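Local structure of anthranilate synthase component I (Streptococcus pneumoniae serotype 4, 5KCK) at residues K298-H303 with M338-V343; D120-V125 with Y245-Y250; L182-H187 with A419-G424; I78-H83 with L397-D402. The protein is a chain of anthranilate synthase, a mixed alpha/beta enzyme subunit built round large antiparallel beta sheets and found here with a second copy of itself. One frame throughout, in Å; residues are numbered along the deposited sequence.

Contact 1 of 4, residues K298-H303 with M338-V343; sequences KETAEH and MHLTSV
H303 on helix 297-316 faces L340 on strand 338-347 with 6.6 Å between their CA atoms, where the two short axes approach to 9.1 Å and their N-to-C directions differ by 37°. This is helix-on-sheet packing, with the strand next to the outermost strand, within this chain, of a long antiparallel sheet. L340 and S342 both direct CB toward the helix while T341 between them points away, the usual alternation of a strand. H303 and L340 carry most of the contact between them. With CG anti to the backbone N (chi1 179°), the H303 ring reaches across to the strand backbone and takes L340 CB over one face. That CH-pi approach measures 3.9 Å from CB to the ring centroid, 25° off the normal, and is shifted toward the rim. ND1 of H303 comes to 2.8 Å from L340 O, but the angle is too poor for a hydrogen bond. At the ring edge, NE2 is hydrogen-bonded to S342 OG; the modelled 2.5 Å between these atoms is very short, so its exact length is doubtful, and either atom could donate. S342 OG is also bonded to M329 N, so one hydroxyl links the helix to strand 324-333 as well. L293 and L294 of helix 285-294 extend the apolar surroundings of L340, whose CD1 lies 4.0 Å from the methyl CG2 of T300.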
loop_
_atom_site.group_PDB
_atom_site.type_symbol
_atom_site.label_atom_id
_atom_site.label_comp_id
_atom_site.label_asym_id
_atom_site.label_seq_id
_atom_site.Cartn_x
_atom_site.Cartn_y
_atom_site.Cartn_z
ATOM N N LYS A 298 -7.590 -33.314 -12.439
ATOM C CA LYS A 298 -7.740 -33.588 -11.013
ATOM C C LYS A 298 -7.867 -32.303 -10.205
ATOM O O LYS A 298 -8.667 -32.237 -9.266
ATOM C CB LYS A 298 -6.554 -34.412 -10.505
ATOM C CG LYS A 298 -6.919 -35.778 -9.931
ATOM C CD LYS A 298 -5.671 -36.564 -9.539
ATOM C CE LYS A 298 -4.878 -35.844 -8.450
ATOM N NZ LYS A 298 -3.568 -36.510 -8.183
ATOM N N GLU A 299 -7.085 -31.274 -10.553
ATOM C CA GLU A 299 -7.112 -30.018 -9.807
ATOM C C GLU A 299 -8.352 -29.196 -10.132
ATOM O O GLU A 299 -8.945 -28.585 -9.235
ATOM C CB GLU A 299 -5.852 -29.203 -10.097
ATOM C CG GLU A 299 -4.556 -29.863 -9.653
ATOM C CD GLU A 299 -4.237 -29.627 -8.186
ATOM O OE1 GLU A 299 -5.111 -29.115 -7.450
ATOM O OE2 GLU A 299 -3.103 -29.951 -7.770
ATOM N N THR A 300 -8.753 -29.155 -11.406
ATOM C CA THR A 300 -9.992 -28.470 -11.753
ATOM C C THR A 300 -11.197 -29.175 -11.144
ATOM O O THR A 300 -12.106 -28.518 -10.628
ATOM C CB THR A 300 -10.142 -28.366 -13.270
ATOM O OG1 THR A 300 -10.146 -29.679 -13.841
ATOM C CG2 THR A 300 -9.007 -27.562 -13.861
ATOM N N ALA A 301 -11.218 -30.512 -11.190
ATOM C CA ALA A 301 -12.295 -31.256 -10.541
ATOM C C ALA A 301 -12.361 -30.942 -9.052
ATOM O O ALA A 301 -13.452 -30.762 -8.498
ATOM C CB ALA A 301 -12.113 -32.759 -10.762
ATOM N N GLU A 302 -11.203 -30.876 -8.388
ATOM C CA GLU A 302 -11.154 -30.435 -6.997
ATOM C C GLU A 302 -11.861 -29.097 -6.826
ATOM O O GLU A 302 -12.747 -28.948 -5.976
ATOM C CB GLU A 302 -9.700 -30.323 -6.532
ATOM C CG GLU A 302 -9.105 -31.581 -5.929
ATOM C CD GLU A 302 -9.359 -31.690 -4.435
ATOM O OE1 GLU A 302 -9.690 -32.803 -3.971
ATOM O OE2 GLU A 302 -9.230 -30.666 -3.725
ATOM N N HIS A 303 -11.480 -28.111 -7.638
ATOM C CA HIS A 303 -12.056 -26.781 -7.504
ATOM C C HIS A 303 -13.553 -26.795 -7.795
ATOM O O HIS A 303 -14.352 -26.251 -7.026
ATOM C CB HIS A 303 -11.343 -25.806 -8.434
ATOM C CG HIS A 303 -11.902 -24.421 -8.374
ATOM N ND1 HIS A 303 -11.509 -23.503 -7.426
ATOM C CD2 HIS A 303 -12.848 -23.809 -9.126
ATOM C CE1 HIS A 303 -12.179 -22.378 -7.602
ATOM N NE2 HIS A 303 -12.996 -22.536 -8.630
HETATM N N MSE A 338 -0.173 -22.096 -5.653
HETATM C CA MSE A 338 -1.076 -21.552 -6.672
HETATM C C MSE A 338 -2.453 -22.225 -6.588
HETATM O O MSE A 338 -2.541 -23.414 -6.273
HETATM C CB MSE A 338 -0.464 -21.753 -8.060
HETATM C CG MSE A 338 -0.864 -20.735 -9.111
HETATM SE SE MSE A 338 0.079 -21.075 -10.798
HETATM C CE MSE A 338 -0.479 -19.495 -11.800
ATOM N N HIS A 339 -3.522 -21.477 -6.876
ATOM C CA HIS A 339 -4.876 -21.985 -6.678
ATOM C C HIS A 339 -5.826 -21.457 -7.747
ATOM O O HIS A 339 -5.613 -20.393 -8.334
ATOM C CB HIS A 339 -5.430 -21.602 -5.298
ATOM C CG HIS A 339 -4.910 -22.442 -4.172
ATOM N ND1 HIS A 339 -4.077 -21.944 -3.195
ATOM C CD2 HIS A 339 -5.121 -23.743 -3.859
ATOM C CE1 HIS A 339 -3.792 -22.901 -2.330
ATOM N NE2 HIS A 339 -4.411 -24.004 -2.711
ATOM N N LEU A 340 -6.901 -22.211 -7.964
ATOM C CA LEU A 340 -8.023 -21.769 -8.784
ATOM C C LEU A 340 -9.088 -21.142 -7.892
ATOM O O LEU A 340 -9.415 -21.684 -6.832
ATOM C CB LEU A 340 -8.610 -22.946 -9.561
ATOM C CG LEU A 340 -7.636 -23.600 -10.544
ATOM C CD1 LEU A 340 -8.078 -25.016 -10.893
ATOM C CD2 LEU A 340 -7.512 -22.743 -11.796
ATOM N N THR A 341 -9.630 -19.998 -8.324
ATOM C CA THR A 341 -10.505 -19.198 -7.476
ATOM C C THR A 341 -11.858 -18.936 -8.133
ATOM O O THR A 341 -11.964 -18.771 -9.354
ATOM C CB THR A 341 -9.846 -17.858 -7.108
ATOM O OG1 THR A 341 -10.615 -17.215 -6.087
ATOM C CG2 THR A 341 -9.779 -16.936 -8.307
ATOM N N SER A 342 -12.893 -18.876 -7.294
ATOM C CA SER A 342 -14.248 -18.589 -7.744
ATOM C C SER A 342 -14.998 -17.819 -6.664
ATOM O O SER A 342 -14.601 -17.798 -5.493
ATOM C CB SER A 342 -15.018 -19.870 -8.090
ATOM O OG SER A 342 -14.404 -20.590 -9.141
ATOM N N VAL A 343 -16.114 -17.212 -7.068
ATOM C CA VAL A 343 -16.992 -16.468 -6.168
ATOM C C VAL A 343 -18.423 -16.968 -6.356
ATOM O O VAL A 343 -18.924 -17.035 -7.486
ATOM C CB VAL A 343 -16.903 -14.947 -6.419
ATOM C CG1 VAL A 343 -17.855 -14.182 -5.509
ATOM C CG2 VAL A 343 -15.465 -14.455 -6.216
#

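Contact 2 of 4, residues D120-V125 with Y245-Y250; sequences DMHFFV and YDFGDY
H122 reaches from strand 121-126 into the turn that follows strand 242-246, and every part of its side chain meets an aromatic residue there. CB, the first atom out, lies 3.4 Å from Y250 OH. The torsion at CA (chi1 -154°) takes CG away from the backbone N and lays the imidazole alongside F247. CG is also 3.4 Å from Y250 OH, while F247 CD1 sits over the middle of the imidazole face, 3.6 Å from CE1 and 3.9 Å from CD2 of H122. The two rings form an offset stack, centroids 4.4 Å apart and planes 29° from parallel. At the rim, ND1 is hydrogen-bonded to Y250 OH at 2.7 Å, with the oxygen near the ring plane; either could be the donor. At the far corner NE2 bonds E51, so both ring nitrogens are engaged, fixing the imidazole's rotation. The receiving element is the tip of a beta hairpin joining strands 242-246 and 250-254. Within it D246 OD1 accepts from G248 N at 2.8 Å, an Asx turn, with the donor lying 39° out of the carboxylate plane. F247 N bonds Y250 O, which closes the hairpin and keeps F247 and Y250 together, the tyrosine hydroxyl lying above the phenyl face near its rim. F124, two residues along from H122, completes the aromatic cluster: its CE2 comes to 3.3 Å from F247 CD1, though the nearly parallel rings barely overlap. F124 also meets the ring of H25 of the second subunit, and Y245 pairs with a strand of that chain.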
loop_
_atom_site.group_PDB
_atom_site.type_symbol
_atom_site.label_atom_id
_atom_site.label_comp_id
_atom_site.label_asym_id
_atom_site.label_seq_id
_atom_site.Cartn_x
_atom_site.Cartn_y
_atom_site.Cartn_z
ATOM N N ASP A 120 -14.963 -23.853 22.892
ATOM C CA ASP A 120 -15.464 -24.129 21.556
ATOM C C ASP A 120 -15.884 -22.863 20.827
ATOM O O ASP A 120 -15.900 -22.850 19.593
ATOM C CB ASP A 120 -16.602 -25.134 21.647
ATOM C CG ASP A 120 -16.133 -26.464 22.203
ATOM O OD1 ASP A 120 -15.477 -27.211 21.454
ATOM O OD2 ASP A 120 -16.379 -26.748 23.395
HETATM N N MSE A 121 -16.181 -21.797 21.561
HETATM C CA MSE A 121 -16.508 -20.502 20.986
HETATM C C MSE A 121 -16.097 -19.433 21.981
HETATM O O MSE A 121 -16.300 -19.594 23.186
HETATM C CB MSE A 121 -18.003 -20.396 20.671
HETATM C CG MSE A 121 -18.412 -19.077 20.079
HETATM SE SE MSE A 121 -20.344 -18.931 19.823
HETATM C CE MSE A 121 -20.839 -18.403 21.636
ATOM N N HIS A 122 -15.525 -18.345 21.477
ATOM C CA HIS A 122 -15.097 -17.241 22.327
ATOM C C HIS A 122 -15.166 -15.952 21.521
ATOM O O HIS A 122 -14.448 -15.796 20.525
ATOM C CB HIS A 122 -13.683 -17.480 22.853
ATOM C CG HIS A 122 -13.394 -16.792 24.152
ATOM N ND1 HIS A 122 -12.335 -17.148 24.961
ATOM C CD2 HIS A 122 -14.022 -15.769 24.781
ATOM C CE1 HIS A 122 -12.329 -16.377 26.035
ATOM N NE2 HIS A 122 -13.340 -15.530 25.949
ATOM N N PHE A 123 -16.029 -15.034 21.944
ATOM C CA PHE A 123 -16.132 -13.720 21.328
ATOM C C PHE A 123 -16.045 -12.643 22.394
ATOM O O PHE A 123 -16.564 -12.808 23.504
ATOM C CB PHE A 123 -17.456 -13.553 20.551
ATOM C CG PHE A 123 -17.481 -14.267 19.233
ATOM C CD1 PHE A 123 -16.943 -13.673 18.100
ATOM C CD2 PHE A 123 -18.046 -15.533 19.123
ATOM C CE1 PHE A 123 -16.965 -14.329 16.877
ATOM C CE2 PHE A 123 -18.073 -16.198 17.905
ATOM C CZ PHE A 123 -17.530 -15.598 16.779
ATOM N N PHE A 124 -15.399 -11.541 22.049
ATOM C CA PHE A 124 -15.544 -10.304 22.798
ATOM C C PHE A 124 -16.453 -9.356 22.014
ATOM O O PHE A 124 -16.426 -9.321 20.780
ATOM C CB PHE A 124 -14.186 -9.641 23.053
ATOM C CG PHE A 124 -13.302 -10.366 24.034
ATOM C CD1 PHE A 124 -13.663 -10.485 25.368
ATOM C CD2 PHE A 124 -12.076 -10.868 23.634
ATOM C CE1 PHE A 124 -12.833 -11.132 26.283
ATOM C CE2 PHE A 124 -11.238 -11.504 24.541
ATOM C CZ PHE A 124 -11.620 -11.643 25.865
ATOM N N VAL A 125 -17.245 -8.569 22.739
ATOM C CA VAL A 125 -18.247 -7.688 22.140
ATOM C C VAL A 125 -17.845 -6.243 22.404
ATOM O O VAL A 125 -17.748 -5.827 23.564
ATOM C CB VAL A 125 -19.650 -7.987 22.690
ATOM C CG1 VAL A 125 -20.681 -7.140 21.980
ATOM C CG2 VAL A 125 -19.959 -9.474 22.552
ATOM N N TYR A 245 -5.443 -12.153 18.314
ATOM C CA TYR A 245 -6.481 -12.107 19.343
ATOM C C TYR A 245 -5.862 -12.435 20.692
ATOM O O TYR A 245 -5.319 -13.528 20.872
ATOM C CB TYR A 245 -7.608 -13.103 19.068
ATOM C CG TYR A 245 -8.495 -12.829 17.876
ATOM C CD1 TYR A 245 -8.329 -11.699 17.085
ATOM C CD2 TYR A 245 -9.526 -13.715 17.552
ATOM C CE1 TYR A 245 -9.160 -11.463 15.989
ATOM C CE2 TYR A 245 -10.362 -13.489 16.470
ATOM C CZ TYR A 245 -10.171 -12.370 15.688
ATOM O OH TYR A 245 -11.006 -12.158 14.612
ATOM N N ASP A 246 -5.972 -11.517 21.647
ATOM C CA ASP A 246 -5.472 -11.753 22.999
ATOM C C ASP A 246 -6.658 -12.058 23.907
ATOM O O ASP A 246 -7.393 -11.155 24.308
ATOM C CB ASP A 246 -4.680 -10.561 23.524
ATOM C CG ASP A 246 -3.989 -10.869 24.852
ATOM O OD1 ASP A 246 -4.196 -11.979 25.394
ATOM O OD2 ASP A 246 -3.244 -10.007 25.363
ATOM N N PHE A 247 -6.822 -13.330 24.260
ATOM C CA PHE A 247 -7.876 -13.727 25.177
ATOM C C PHE A 247 -7.398 -13.768 26.621
ATOM O O PHE A 247 -8.141 -14.219 27.496
ATOM C CB PHE A 247 -8.462 -15.083 24.760
ATOM C CG PHE A 247 -9.257 -15.037 23.476
ATOM C CD1 PHE A 247 -10.570 -14.598 23.473
ATOM C CD2 PHE A 247 -8.691 -15.432 22.275
ATOM C CE1 PHE A 247 -11.305 -14.552 22.300
ATOM C CE2 PHE A 247 -9.425 -15.394 21.095
ATOM C CZ PHE A 247 -10.733 -14.947 21.111
ATOM N N GLY A 248 -6.183 -13.304 26.893
ATOM C CA GLY A 248 -5.695 -13.285 28.254
ATOM C C GLY A 248 -4.822 -14.477 28.568
ATOM O O GLY A 248 -3.594 -14.358 28.587
ATOM N N ASP A 249 -5.428 -15.634 28.822
ATOM C CA ASP A 249 -4.637 -16.826 29.093
ATOM C C ASP A 249 -4.302 -17.607 27.826
ATOM O O ASP A 249 -3.604 -18.621 27.909
ATOM C CB ASP A 249 -5.349 -17.734 30.108
ATOM C CG ASP A 249 -6.740 -18.139 29.665
ATOM O OD1 ASP A 249 -7.365 -17.392 28.883
ATOM O OD2 ASP A 249 -7.213 -19.207 30.110
ATOM N N TYR A 250 -4.774 -17.166 26.664
ATOM C CA TYR A 250 -4.305 -17.724 25.405
ATOM C C TYR A 250 -4.445 -16.667 24.321
ATOM O O TYR A 250 -5.196 -15.697 24.460
ATOM C CB TYR A 250 -5.044 -19.019 25.025
ATOM C CG TYR A 250 -6.492 -18.857 24.619
ATOM C CD1 TYR A 250 -7.491 -18.734 25.575
ATOM C CD2 TYR A 250 -6.868 -18.862 23.273
ATOM C CE1 TYR A 250 -8.823 -18.598 25.207
ATOM C CE2 TYR A 250 -8.205 -18.734 22.894
ATOM C CZ TYR A 250 -9.177 -18.599 23.870
ATOM O OH TYR A 250 -10.505 -18.456 23.529
#

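Contact 3 of 4, residues L182-H187 with A419-G424; sequences LDFKPH and AYVQAG
F184, beside K185 and P186, sets the CE1 corner of its ring in the shallow hollow between A419 and V421. The floor of that hollow is backbone: F184 CE1 lies 3.3 Å from A419 O. One wall is the methyl V421 CG2, placed between the backbone N and the carbonyl carbon (chi1 to CG1 -66°) and 3.7 Å from the same CE1; the phenylalanine and valine side chains cross at about a right angle. The small CB of A419 is a low bump beside the ring, touched in turn by L182 CD1 at 4.1 Å. M412 from strand 411-415 helps enclose F184.

The segments belong to one antiparallel sheet but are not neighbours in it. Strand 211-221 runs between them, its S219 bonded to the backbone of K185 and its F218 to that of V421, consistent with the 8.3 Å between the CA atoms of F184 and A419. Y420 directs its CB away, opposite to A419, yet its ring comes back to H187. There the two rings meet rim against rim, H187 CE1 to Y420 CE2 at 4.0 Å.

Polar ends are satisfied elsewhere: H187 ND1 bonds E385 and its NE2 bonds S219. Cohesion between the two segments themselves therefore rests on apolar and ring-rim packing and on the approach of an aromatic C-H to a backbone carbonyl, with hydrogen bonding supplied through the intervening strand.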
loop_
_atom_site.group_PDB
_atom_site.type_symbol
_atom_site.label_atom_id
_atom_site.label_comp_id
_atom_site.label_asym_id
_atom_site.label_seq_id
_atom_site.Cartn_x
_atom_site.Cartn_y
_atom_site.Cartn_z
ATOM N N LEU A 182 11.258 -21.317 17.186
ATOM C CA LEU A 182 10.721 -22.377 18.025
ATOM C C LEU A 182 11.144 -23.753 17.524
ATOM O O LEU A 182 11.298 -23.985 16.321
ATOM C CB LEU A 182 9.198 -22.291 18.066
ATOM C CG LEU A 182 8.629 -20.987 18.615
ATOM C CD1 LEU A 182 7.266 -20.705 17.998
ATOM C CD2 LEU A 182 8.526 -21.074 20.117
ATOM N N ASP A 183 11.324 -24.673 18.466
ATOM C CA ASP A 183 11.622 -26.068 18.152
ATOM C C ASP A 183 10.322 -26.860 18.265
ATOM O O ASP A 183 9.943 -27.304 19.352
ATOM C CB ASP A 183 12.702 -26.621 19.072
ATOM C CG ASP A 183 13.095 -28.047 18.712
ATOM O OD1 ASP A 183 12.730 -28.501 17.604
ATOM O OD2 ASP A 183 13.778 -28.712 19.527
ATOM N N PHE A 184 9.648 -27.046 17.132
ATOM C CA PHE A 184 8.352 -27.709 17.111
ATOM C C PHE A 184 8.514 -29.224 17.151
ATOM O O PHE A 184 9.333 -29.791 16.423
ATOM C CB PHE A 184 7.569 -27.295 15.869
ATOM C CG PHE A 184 6.901 -25.960 15.996
ATOM C CD1 PHE A 184 5.657 -25.851 16.594
ATOM C CD2 PHE A 184 7.516 -24.814 15.529
ATOM C CE1 PHE A 184 5.029 -24.616 16.717
ATOM C CE2 PHE A 184 6.898 -23.576 15.652
ATOM C CZ PHE A 184 5.652 -23.481 16.245
ATOM N N LYS A 185 7.728 -29.877 18.007
ATOM C CA LYS A 185 7.756 -31.324 18.109
ATOM C C LYS A 185 6.423 -31.908 17.657
ATOM O O LYS A 185 5.368 -31.332 17.944
ATOM C CB LYS A 185 8.044 -31.774 19.548
ATOM C CG LYS A 185 9.241 -31.080 20.211
ATOM C CD LYS A 185 10.568 -31.596 19.686
ATOM C CE LYS A 185 11.733 -31.072 20.516
ATOM N NZ LYS A 185 13.023 -31.738 20.159
ATOM N N PRO A 186 6.431 -33.040 16.957
ATOM C CA PRO A 186 5.168 -33.613 16.477
ATOM C C PRO A 186 4.354 -34.193 17.622
ATOM O O PRO A 186 4.891 -34.610 18.649
ATOM C CB PRO A 186 5.622 -34.709 15.510
ATOM C CG PRO A 186 6.963 -35.137 16.044
ATOM C CD PRO A 186 7.596 -33.877 16.610
ATOM N N HIS A 187 3.035 -34.207 17.445
ATOM C CA HIS A 187 2.181 -34.801 18.460
ATOM C C HIS A 187 1.876 -36.267 18.196
ATOM O O HIS A 187 1.396 -36.956 19.103
ATOM C CB HIS A 187 0.876 -34.011 18.590
ATOM C CG HIS A 187 1.026 -32.754 19.386
ATOM N ND1 HIS A 187 -0.004 -32.208 20.119
ATOM C CD2 HIS A 187 2.092 -31.939 19.570
ATOM C CE1 HIS A 187 0.418 -31.109 20.720
ATOM N NE2 HIS A 187 1.688 -30.923 20.403
ATOM N N ALA A 419 3.272 -23.200 21.845
ATOM C CA ALA A 419 2.753 -22.670 20.591
ATOM C C ALA A 419 2.324 -23.842 19.725
ATOM O O ALA A 419 3.139 -24.721 19.425
ATOM C CB ALA A 419 3.807 -21.822 19.876
ATOM N N TYR A 420 1.058 -23.858 19.318
ATOM C CA TYR A 420 0.495 -24.984 18.579
ATOM C C TYR A 420 0.204 -24.579 17.143
ATOM O O TYR A 420 -0.461 -23.566 16.898
ATOM C CB TYR A 420 -0.791 -25.497 19.229
ATOM C CG TYR A 420 -0.675 -25.857 20.696
ATOM C CD1 TYR A 420 -0.897 -24.908 21.690
ATOM C CD2 TYR A 420 -0.370 -27.156 21.088
ATOM C CE1 TYR A 420 -0.807 -25.248 23.030
ATOM C CE2 TYR A 420 -0.283 -27.503 22.413
ATOM C CZ TYR A 420 -0.501 -26.552 23.383
ATOM O OH TYR A 420 -0.403 -26.913 24.710
ATOM N N VAL A 421 0.678 -25.384 16.196
ATOM C CA VAL A 421 0.291 -25.234 14.800
ATOM C C VAL A 421 -0.218 -26.575 14.296
ATOM O O VAL A 421 0.107 -27.632 14.842
ATOM C CB VAL A 421 1.454 -24.728 13.923
ATOM C CG1 VAL A 421 1.826 -23.316 14.325
ATOM C CG2 VAL A 421 2.648 -25.656 14.065
ATOM N N GLN A 422 -1.015 -26.522 13.228
ATOM C CA GLN A 422 -1.698 -27.706 12.735
ATOM C C GLN A 422 -1.998 -27.529 11.252
ATOM O O GLN A 422 -2.316 -26.422 10.811
ATOM C CB GLN A 422 -2.992 -27.951 13.529
ATOM C CG GLN A 422 -3.714 -29.245 13.200
ATOM C CD GLN A 422 -4.610 -29.715 14.338
ATOM O OE1 GLN A 422 -4.714 -29.054 15.366
ATOM N NE2 GLN A 422 -5.256 -30.864 14.156
ATOM N N ALA A 423 -1.896 -28.619 10.488
ATOM C CA ALA A 423 -2.203 -28.561 9.064
ATOM C C ALA A 423 -2.670 -29.924 8.576
ATOM O O ALA A 423 -2.208 -30.966 9.050
ATOM C CB ALA A 423 -1.005 -28.102 8.237
ATOM N N GLY A 424 -3.589 -29.904 7.609
ATOM C CA GLY A 424 -4.226 -31.102 7.112
ATOM C C GLY A 424 -3.872 -31.384 5.658
ATOM O O GLY A 424 -3.282 -30.567 4.955
#

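Contact 4 of 4, residues I78-H83 with L397-D402; sequences IHKSQH and LSATGD
K80 N donates to A399 O at 2.9 Å in a nearly straight bond, 175° at the hydrogen, and meets the oxygen in the carbonyl plane. The same oxygen receives a second, weak bond from H79 ND1 at 3.4 Å, which H79 can offer because CG stands anti to its backbone N (chi1 176°). The CA-H groups add to this: H79 CA points at A399 O, and A399 CA lies 3.4 Å from I78 O. Since I78 O also accepts from Y147 OH, both carbonyls where the backbones touch have more than one partner. At the edge of the H79 ring pass T400 O and G401 N, while Y75 stacks with the ring.

Around this polar centre the packing is apolar. I78 CG2 reaches L397 CD2 at 3.7 Å, the two side chains meeting at a slant, and L397 in turn rests on A354 and M355 of helix 354-361. On the other flank H83 presents CD2 to two methyls, T400 CG2 at 3.7 Å and A399 CB at 3.8 Å; its NE2 makes a weak bond to G90 O.

Each backbone is shaped by a type I turn, K80 to H83 and S398 to G401. In the second, G401 N bonds S398 O at 2.7 Å, and T400 OG1 accepts from D402 N, an ST turn. With S398 N bonded to D402 O, residues 397-402 form the tip of a beta hairpin joining strands 393-398 and 403-407, on which the chain leaving helix 70-78 docks.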
loop_
_atom_site.group_PDB
_atom_site.type_symbol
_atom_site.label_atom_id
_atom_site.label_comp_id
_atom_site.label_asym_id
_atom_site.label_seq_id
_atom_site.Cartn_x
_atom_site.Cartn_y
_atom_site.Cartn_z
ATOM N N ILE A 78 -25.705 -9.454 19.692
ATOM C CA ILE A 78 -24.862 -8.604 18.854
ATOM C C ILE A 78 -25.689 -7.693 17.955
ATOM O O ILE A 78 -25.357 -6.516 17.780
ATOM C CB ILE A 78 -23.910 -9.478 18.028
ATOM C CG1 ILE A 78 -22.902 -10.167 18.946
ATOM C CG2 ILE A 78 -23.242 -8.660 16.939
ATOM C CD1 ILE A 78 -22.485 -9.337 20.076
ATOM N N HIS A 79 -26.760 -8.219 17.367
ATOM C CA HIS A 79 -27.467 -7.537 16.290
ATOM C C HIS A 79 -28.287 -6.368 16.820
ATOM O O HIS A 79 -29.080 -6.529 17.752
ATOM C CB HIS A 79 -28.378 -8.535 15.575
ATOM C CG HIS A 79 -29.237 -7.926 14.514
ATOM N ND1 HIS A 79 -28.720 -7.202 13.461
ATOM C CD2 HIS A 79 -30.577 -7.950 14.332
ATOM C CE1 HIS A 79 -29.706 -6.799 12.681
ATOM N NE2 HIS A 79 -30.843 -7.239 13.188
ATOM N N LYS A 80 -28.121 -5.199 16.198
ATOM C CA LYS A 80 -28.850 -3.982 16.563
ATOM C C LYS A 80 -29.548 -3.431 15.323
ATOM O O LYS A 80 -28.892 -2.878 14.432
ATOM C CB LYS A 80 -27.909 -2.945 17.169
ATOM C CG LYS A 80 -27.271 -3.413 18.470
ATOM C CD LYS A 80 -28.333 -3.574 19.560
ATOM C CE LYS A 80 -27.755 -4.208 20.805
ATOM N NZ LYS A 80 -28.724 -4.254 21.921
ATOM N N SER A 81 -30.883 -3.556 15.293
ATOM C CA SER A 81 -31.660 -3.291 14.080
ATOM C C SER A 81 -31.498 -1.856 13.589
ATOM O O SER A 81 -31.365 -1.619 12.384
ATOM C CB SER A 81 -33.141 -3.590 14.329
ATOM O OG SER A 81 -33.335 -4.932 14.741
ATOM N N GLN A 82 -31.531 -0.886 14.498
ATOM C CA GLN A 82 -31.465 0.518 14.105
ATOM C C GLN A 82 -30.042 1.004 13.847
ATOM O O GLN A 82 -29.867 2.163 13.454
ATOM C CB GLN A 82 -32.126 1.394 15.176
ATOM N N HIS A 83 -29.033 0.160 14.048
ATOM C CA HIS A 83 -27.641 0.567 13.896
ATOM C C HIS A 83 -27.175 0.432 12.453
ATOM O O HIS A 83 -27.337 -0.625 11.836
ATOM C CB HIS A 83 -26.726 -0.269 14.785
ATOM C CG HIS A 83 -25.272 -0.022 14.532
ATOM N ND1 HIS A 83 -24.624 1.113 14.970
ATOM C CD2 HIS A 83 -24.346 -0.750 13.864
ATOM C CE1 HIS A 83 -23.355 1.063 14.600
ATOM N NE2 HIS A 83 -23.162 -0.056 13.925
ATOM N N LEU A 397 -18.550 -10.638 13.780
ATOM C CA LEU A 397 -19.980 -10.480 13.523
ATOM C C LEU A 397 -20.344 -9.040 13.878
ATOM O O LEU A 397 -20.286 -8.646 15.048
ATOM C CB LEU A 397 -20.809 -11.473 14.336
ATOM C CG LEU A 397 -22.329 -11.284 14.292
ATOM C CD1 LEU A 397 -22.900 -11.709 12.925
ATOM C CD2 LEU A 397 -22.985 -12.061 15.431
ATOM N N SER A 398 -20.700 -8.256 12.872
ATOM C CA SER A 398 -20.992 -6.852 13.090
ATOM C C SER A 398 -22.396 -6.660 13.652
ATOM O O SER A 398 -23.315 -7.439 13.383
ATOM C CB SER A 398 -20.849 -6.069 11.792
ATOM O OG SER A 398 -21.183 -4.715 11.997
ATOM N N ALA A 399 -22.550 -5.590 14.437
ATOM C CA ALA A 399 -23.857 -5.216 14.971
ATOM C C ALA A 399 -24.890 -4.991 13.870
ATOM O O ALA A 399 -26.096 -5.115 14.119
ATOM C CB ALA A 399 -23.718 -3.958 15.826
ATOM N N THR A 400 -24.449 -4.647 12.658
ATOM C CA THR A 400 -25.364 -4.568 11.523
ATOM C C THR A 400 -25.936 -5.925 11.129
ATOM O O THR A 400 -26.866 -5.972 10.319
ATOM C CB THR A 400 -24.655 -3.973 10.306
ATOM O OG1 THR A 400 -23.638 -4.889 9.858
ATOM C CG2 THR A 400 -24.023 -2.632 10.657
ATOM N N GLY A 401 -25.396 -7.022 11.655
ATOM C CA GLY A 401 -25.713 -8.343 11.157
ATOM C C GLY A 401 -24.836 -8.817 10.013
ATOM O O GLY A 401 -24.959 -9.976 9.600
ATOM N N ASP A 402 -23.976 -7.952 9.474
ATOM C CA ASP A 402 -22.945 -8.388 8.546
ATOM C C ASP A 402 -21.930 -9.268 9.270
ATOM O O ASP A 402 -21.786 -9.221 10.496
ATOM C CB ASP A 402 -22.219 -7.196 7.921
ATOM C CG ASP A 402 -23.061 -6.470 6.893
ATOM O OD1 ASP A 402 -24.137 -6.988 6.523
ATOM O OD2 ASP A 402 -22.639 -5.382 6.447
#

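Contacts 1, 2 and 4 all reach the long antiparallel sheet, in which strand 92-97 separates strands 121-126 and 393-398 while 338-347 lies toward the other end. Contacts 2 and 4 are neighbours: their centres are 20 Å apart and V125 CG1 touches I78 CD1 at 3.4 Å. Contact 1 lies across the chain's centre from contact 2, 33 Å between centres. Contact 3 shares a second, branched antiparallel sheet with contact 2, nearest atoms about 8 Å apart, and is about 10 Å from contact 1 by the same measure. A glycerol, probably from crystallisation, bonds G248 O in contact 2; it does not by itself identify an active site.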